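Local coordinates for aldose-aldose oxidoreductase (Caulobacter crescentus, PDB 5A04), which probably oxidises one aldose and reduces another with a bound NADP(H) cofactor, and binds glucose beside that cofactor, at residues T90-K104 / M116-G130. Numbering follows the deposited sequence.
Sequences TERAARAGKHVMCEK and MIAACKKAGRKLMIG. With NDP (NADPH dihydro-nicotinamide-adenine-dinucleotide phosphate), chain G; BGC (beta-D-glucopyranose), chain H.
A94, A119 and A123 line the approach of helices 90-95 and 116-123, which run nearly parallel with axes only 8.7 Å apart; small methyls suit this spacing, and A123 CB lies 3.3 Å from A94 O, leaving little room for a larger side chain. Toward the sheet, C120 SG touches both T90 CG2 and A94 CB, and the bent end of M116 reaches across T90 to put its CE 3.8 Å from C102 SG. The strands pair in parallel, V100 N bonding to K126 O, M128 N to V100 O, C102 N to M128 O and G130 N to C102 O. On the sheet's other face M101 and M128 run side by side, flexible thioethers packed together under helix 292-306.

The partly exposed end, where the strands begin, relies on polar grips. H99 ND1 accepts an almost straight bond from K126 N (2.8 Å), while R125 CD sits over the imidazole face. Bent at chi2 (-61°), R125 brings NE to G97 O, a carbonyl that a water also bridges to NH2. A leucine in place of R125 would probably leave G97 O without its side-chain donor and the water without its link to NH2.

At the opposite end E103 OE1 accepts a bond from NADPH N7N while Y78 OH holds OE2, and K104 NZ donates to glucose O1. Ligands at the carboxyl ends of parallel strands are typical of a Rossmann-fold beta-alpha-beta unit.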
# COMPACT_ATOMS: atom_id res chain seq x y z
N THR A 90 -14.29 -13.47 29.21
CA THR A 90 -13.18 -12.85 29.92
C THR A 90 -13.62 -12.42 31.32
O THR A 90 -12.93 -12.67 32.30
CB THR A 90 -12.63 -11.64 29.14
OG1 THR A 90 -11.98 -12.13 27.95
CG2 THR A 90 -11.64 -10.86 29.96
N GLU A 91 -14.79 -11.79 31.41
CA GLU A 91 -15.30 -11.35 32.71
C GLU A 91 -15.55 -12.53 33.65
O GLU A 91 -15.20 -12.48 34.83
CB GLU A 91 -16.59 -10.54 32.52
CG GLU A 91 -16.34 -9.21 31.84
CD GLU A 91 -17.62 -8.51 31.40
OE1 GLU A 91 -18.66 -9.18 31.16
OE2 GLU A 91 -17.59 -7.28 31.26
N ARG A 92 -16.15 -13.59 33.13
CA ARG A 92 -16.41 -14.79 33.92
C ARG A 92 -15.10 -15.45 34.37
O ARG A 92 -14.99 -15.89 35.52
CB ARG A 92 -17.27 -15.77 33.13
CG ARG A 92 -18.72 -15.31 32.99
CD ARG A 92 -19.48 -16.19 32.03
NE ARG A 92 -19.72 -17.53 32.57
CZ ARG A 92 -20.21 -18.54 31.85
NH1 ARG A 92 -20.49 -18.38 30.56
NH2 ARG A 92 -20.42 -19.73 32.43
N ALA A 93 -14.11 -15.49 33.49
CA ALA A 93 -12.80 -16.02 33.86
C ALA A 93 -12.18 -15.20 35.00
O ALA A 93 -11.66 -15.75 35.97
CB ALA A 93 -11.87 -16.04 32.64
N ALA A 94 -12.24 -13.87 34.87
CA ALA A 94 -11.71 -13.00 35.91
C ALA A 94 -12.44 -13.19 37.25
O ALA A 94 -11.80 -13.23 38.31
CB ALA A 94 -11.77 -11.53 35.46
N ARG A 95 -13.77 -13.29 37.22
CA ARG A 95 -14.53 -13.54 38.45
C ARG A 95 -14.24 -14.92 39.04
O ARG A 95 -14.42 -15.15 40.25
CB ARG A 95 -16.03 -13.37 38.19
CG ARG A 95 -16.37 -11.92 37.84
CD ARG A 95 -17.87 -11.61 37.92
NE ARG A 95 -18.69 -12.44 37.03
CZ ARG A 95 -19.17 -12.06 35.86
NH1 ARG A 95 -18.91 -10.84 35.39
NH2 ARG A 95 -19.93 -12.89 35.15
N ALA A 96 -13.79 -15.85 38.20
CA ALA A 96 -13.33 -17.16 38.67
C ALA A 96 -11.88 -17.14 39.17
O ALA A 96 -11.30 -18.19 39.46
CB ALA A 96 -13.49 -18.20 37.57
N GLY A 97 -11.30 -15.94 39.24
CA GLY A 97 -9.97 -15.76 39.78
C GLY A 97 -8.84 -16.17 38.85
O GLY A 97 -7.72 -16.46 39.30
N LYS A 98 -9.12 -16.18 37.55
CA LYS A 98 -8.11 -16.59 36.56
C LYS A 98 -7.55 -15.41 35.77
O LYS A 98 -8.25 -14.44 35.47
CB LYS A 98 -8.70 -17.62 35.59
CG LYS A 98 -9.46 -18.79 36.25
CD LYS A 98 -8.61 -19.50 37.30
CE LYS A 98 -9.32 -20.75 37.79
NZ LYS A 98 -8.56 -21.40 38.91
N HIS A 99 -6.26 -15.51 35.44
CA HIS A 99 -5.65 -14.62 34.46
C HIS A 99 -6.24 -14.95 33.11
O HIS A 99 -6.75 -16.04 32.92
CB HIS A 99 -4.13 -14.79 34.45
CG HIS A 99 -3.50 -14.58 35.79
ND1 HIS A 99 -3.13 -13.33 36.25
CD2 HIS A 99 -3.15 -15.46 36.76
CE1 HIS A 99 -2.58 -13.45 37.44
NE2 HIS A 99 -2.58 -14.73 37.78
N VAL A 100 -6.17 -14.02 32.16
CA VAL A 100 -6.84 -14.24 30.88
C VAL A 100 -5.95 -13.92 29.69
O VAL A 100 -5.33 -12.87 29.65
CB VAL A 100 -8.11 -13.37 30.77
CG1 VAL A 100 -8.75 -13.53 29.38
CG2 VAL A 100 -9.11 -13.77 31.85
N MET A 101 -5.87 -14.86 28.76
CA MET A 101 -5.40 -14.61 27.40
C MET A 101 -6.64 -14.53 26.53
O MET A 101 -7.47 -15.44 26.53
CB MET A 101 -4.47 -15.74 26.92
CG MET A 101 -3.92 -15.52 25.53
SD MET A 101 -2.41 -14.54 25.54
CE MET A 101 -1.24 -15.78 26.13
N CYS A 102 -6.80 -13.43 25.80
CA CYS A 102 -7.97 -13.26 24.95
C CYS A 102 -7.54 -13.05 23.50
O CYS A 102 -6.65 -12.26 23.23
CB CYS A 102 -8.80 -12.06 25.43
SG CYS A 102 -10.35 -11.90 24.51
N GLU A 103 -8.17 -13.76 22.57
CA GLU A 103 -7.81 -13.59 21.17
C GLU A 103 -8.19 -12.21 20.65
O GLU A 103 -9.03 -11.53 21.22
CB GLU A 103 -8.47 -14.67 20.30
CG GLU A 103 -7.49 -15.79 19.95
CD GLU A 103 -6.18 -15.24 19.45
OE1 GLU A 103 -6.21 -14.38 18.54
OE2 GLU A 103 -5.12 -15.62 19.99
N LYS A 104 -7.53 -11.79 19.57
CA LYS A 104 -7.93 -10.59 18.84
C LYS A 104 -9.13 -10.89 17.96
O LYS A 104 -9.41 -12.05 17.66
CB LYS A 104 -6.77 -10.04 18.00
CG LYS A 104 -5.88 -11.09 17.28
CD LYS A 104 -6.62 -11.98 16.27
CE LYS A 104 -7.28 -11.21 15.14
NZ LYS A 104 -8.05 -12.13 14.24
N MET A 116 -13.70 -5.17 30.07
CA MET A 116 -12.84 -6.32 30.27
C MET A 116 -11.62 -5.96 31.12
O MET A 116 -11.25 -6.69 32.03
CB MET A 116 -12.41 -6.89 28.91
CG MET A 116 -13.57 -7.54 28.16
SD MET A 116 -13.21 -7.71 26.40
CE MET A 116 -11.92 -8.97 26.42
N ILE A 117 -11.04 -4.81 30.82
CA ILE A 117 -9.88 -4.34 31.56
C ILE A 117 -10.26 -4.11 33.03
O ILE A 117 -9.52 -4.50 33.93
CB ILE A 117 -9.31 -3.05 30.93
CG1 ILE A 117 -8.68 -3.40 29.56
CG2 ILE A 117 -8.30 -2.38 31.86
CD1 ILE A 117 -8.37 -2.18 28.68
N ALA A 118 -11.42 -3.50 33.25
CA ALA A 118 -11.90 -3.23 34.60
C ALA A 118 -12.14 -4.52 35.38
O ALA A 118 -11.88 -4.58 36.59
CB ALA A 118 -13.19 -2.38 34.56
N ALA A 119 -12.66 -5.54 34.70
CA ALA A 119 -12.98 -6.80 35.38
C ALA A 119 -11.69 -7.49 35.83
O ALA A 119 -11.60 -8.01 36.95
CB ALA A 119 -13.80 -7.72 34.46
N CYS A 120 -10.69 -7.49 34.96
CA CYS A 120 -9.44 -8.16 35.29
C CYS A 120 -8.70 -7.40 36.39
O CYS A 120 -8.10 -8.01 37.29
CB CYS A 120 -8.57 -8.32 34.04
SG CYS A 120 -9.33 -9.54 32.93
N LYS A 121 -8.78 -6.07 36.34
CA LYS A 121 -8.18 -5.22 37.37
C LYS A 121 -8.84 -5.46 38.72
O LYS A 121 -8.15 -5.59 39.74
CB LYS A 121 -8.29 -3.74 36.99
CG LYS A 121 -7.68 -2.79 38.02
CD LYS A 121 -7.74 -1.34 37.53
CE LYS A 121 -7.10 -0.38 38.53
NZ LYS A 121 -7.92 -0.29 39.77
N LYS A 122 -10.16 -5.52 38.74
CA LYS A 122 -10.89 -5.78 39.97
C LYS A 122 -10.49 -7.13 40.59
O LYS A 122 -10.38 -7.26 41.81
CB LYS A 122 -12.40 -5.73 39.71
CG LYS A 122 -13.24 -6.00 40.95
CD LYS A 122 -14.71 -5.88 40.63
CE LYS A 122 -15.58 -6.15 41.86
NZ LYS A 122 -17.03 -6.09 41.50
N ALA A 123 -10.26 -8.12 39.73
CA ALA A 123 -9.88 -9.46 40.15
C ALA A 123 -8.41 -9.57 40.54
O ALA A 123 -7.99 -10.59 41.11
CB ALA A 123 -10.18 -10.48 39.04
N GLY A 124 -7.63 -8.54 40.23
CA GLY A 124 -6.20 -8.58 40.48
C GLY A 124 -5.54 -9.66 39.62
O GLY A 124 -4.66 -10.38 40.08
N ARG A 125 -6.00 -9.77 38.38
CA ARG A 125 -5.47 -10.77 37.46
C ARG A 125 -4.99 -10.11 36.17
O ARG A 125 -5.45 -9.02 35.80
CB ARG A 125 -6.53 -11.84 37.15
CG ARG A 125 -6.92 -12.70 38.37
CD ARG A 125 -5.72 -13.46 38.92
NE ARG A 125 -6.07 -14.30 40.07
CZ ARG A 125 -5.89 -13.95 41.34
NH1 ARG A 125 -5.35 -12.78 41.64
NH2 ARG A 125 -6.25 -14.78 42.31
N LYS A 126 -4.06 -10.76 35.48
CA LYS A 126 -3.49 -10.18 34.28
C LYS A 126 -4.33 -10.50 33.05
O LYS A 126 -5.04 -11.51 33.00
CB LYS A 126 -2.06 -10.67 34.09
CG LYS A 126 -1.14 -10.14 35.18
CD LYS A 126 0.30 -10.57 34.98
CE LYS A 126 1.13 -10.20 36.21
NZ LYS A 126 1.07 -8.73 36.47
N LEU A 127 -4.24 -9.61 32.06
CA LEU A 127 -4.98 -9.73 30.81
C LEU A 127 -4.03 -9.50 29.65
O LEU A 127 -3.33 -8.48 29.61
CB LEU A 127 -6.13 -8.72 30.77
CG LEU A 127 -6.96 -8.58 29.48
CD1 LEU A 127 -7.61 -9.91 29.06
CD2 LEU A 127 -8.02 -7.47 29.69
N MET A 128 -3.99 -10.45 28.72
CA MET A 128 -3.12 -10.33 27.56
C MET A 128 -3.93 -10.65 26.31
O MET A 128 -4.78 -11.54 26.33
CB MET A 128 -1.93 -11.28 27.69
CG MET A 128 -0.98 -11.21 26.51
SD MET A 128 0.41 -12.35 26.76
CE MET A 128 1.03 -12.49 25.09
N ILE A 129 -3.68 -9.91 25.23
CA ILE A 129 -4.34 -10.15 23.96
C ILE A 129 -3.40 -10.93 23.03
O ILE A 129 -2.19 -10.72 23.04
CB ILE A 129 -4.77 -8.82 23.29
CG1 ILE A 129 -5.54 -7.96 24.30
CG2 ILE A 129 -5.57 -9.07 22.00
CD1 ILE A 129 -6.79 -8.62 24.89
N GLY A 130 -3.97 -11.81 22.23
CA GLY A 130 -3.18 -12.75 21.44
C GLY A 130 -2.55 -12.16 20.18
O GLY A 130 -2.81 -12.65 19.08
PA NDP G . -14.00 -21.25 14.94
O1A NDP G . -15.37 -20.96 14.44
O2A NDP G . -13.12 -22.19 14.16
O5B NDP G . -14.07 -21.81 16.49
C5B NDP G . -14.89 -20.96 17.24
C4B NDP G . -15.28 -21.78 18.48
O4B NDP G . -15.87 -20.94 19.48
C3B NDP G . -16.35 -22.83 18.09
O3B NDP G . -15.76 -24.00 17.62
C2B NDP G . -16.97 -23.13 19.46
O2B NDP G . -16.23 -23.94 20.17
C1B NDP G . -16.84 -21.71 20.16
N9A NDP G . -18.11 -20.98 20.19
C8A NDP G . -18.81 -20.56 21.32
N7A NDP G . -19.97 -19.94 21.02
C5A NDP G . -20.03 -19.96 19.63
C6A NDP G . -20.98 -19.48 18.71
N6A NDP G . -22.11 -18.83 19.17
N1A NDP G . -20.82 -19.62 17.36
C2A NDP G . -19.66 -20.27 16.98
N3A NDP G . -18.67 -20.78 17.73
C4A NDP G . -18.88 -20.62 19.08
O3 NDP G . -13.34 -19.73 14.98
PN NDP G . -11.72 -19.64 15.00
O1N NDP G . -11.09 -20.52 16.01
O2N NDP G . -11.12 -19.34 13.64
O5D NDP G . -11.57 -18.03 15.70
C5D NDP G . -11.97 -17.97 17.04
C4D NDP G . -11.28 -16.73 17.67
O4D NDP G . -9.84 -16.85 17.45
C3D NDP G . -11.71 -15.40 16.95
O3D NDP G . -11.74 -14.32 17.90
C2D NDP G . -10.59 -15.15 15.95
O2D NDP G . -10.38 -13.77 15.71
C1D NDP G . -9.36 -15.71 16.76
N1N NDP G . -8.33 -16.19 15.85
C2N NDP G . -7.02 -15.74 15.99
C3N NDP G . -6.06 -16.22 15.14
C7N NDP G . -4.68 -15.75 15.28
O7N NDP G . -3.80 -16.02 14.44
N7N NDP G . -4.34 -14.99 16.39
C4N NDP G . -6.36 -17.20 14.06
C5N NDP G . -7.78 -17.58 13.97
C6N NDP G . -8.68 -17.10 14.82
P2B NDP G . -17.04 -25.14 21.10
O1X NDP G . -18.01 -24.29 21.88
O2X NDP G . -17.61 -25.97 19.99
O3X NDP G . -15.89 -25.76 21.90
C2 BGC H . -7.78 -14.47 11.55
C3 BGC H . -7.96 -15.62 10.55
C4 BGC H . -6.86 -15.59 9.53
C5 BGC H . -5.50 -15.55 10.19
C6 BGC H . -4.41 -15.29 9.10
C1 BGC H . -6.44 -14.64 12.12
O1 BGC H . -6.23 -13.70 13.17
O2 BGC H . -8.79 -14.57 12.55
O3 BGC H . -9.23 -15.43 9.94
O4 BGC H . -6.96 -16.74 8.70
O5 BGC H . -5.42 -14.49 11.12
O6 BGC H . -3.10 -15.44 9.66
O HOH W 1 -7.31 -17.54 42.19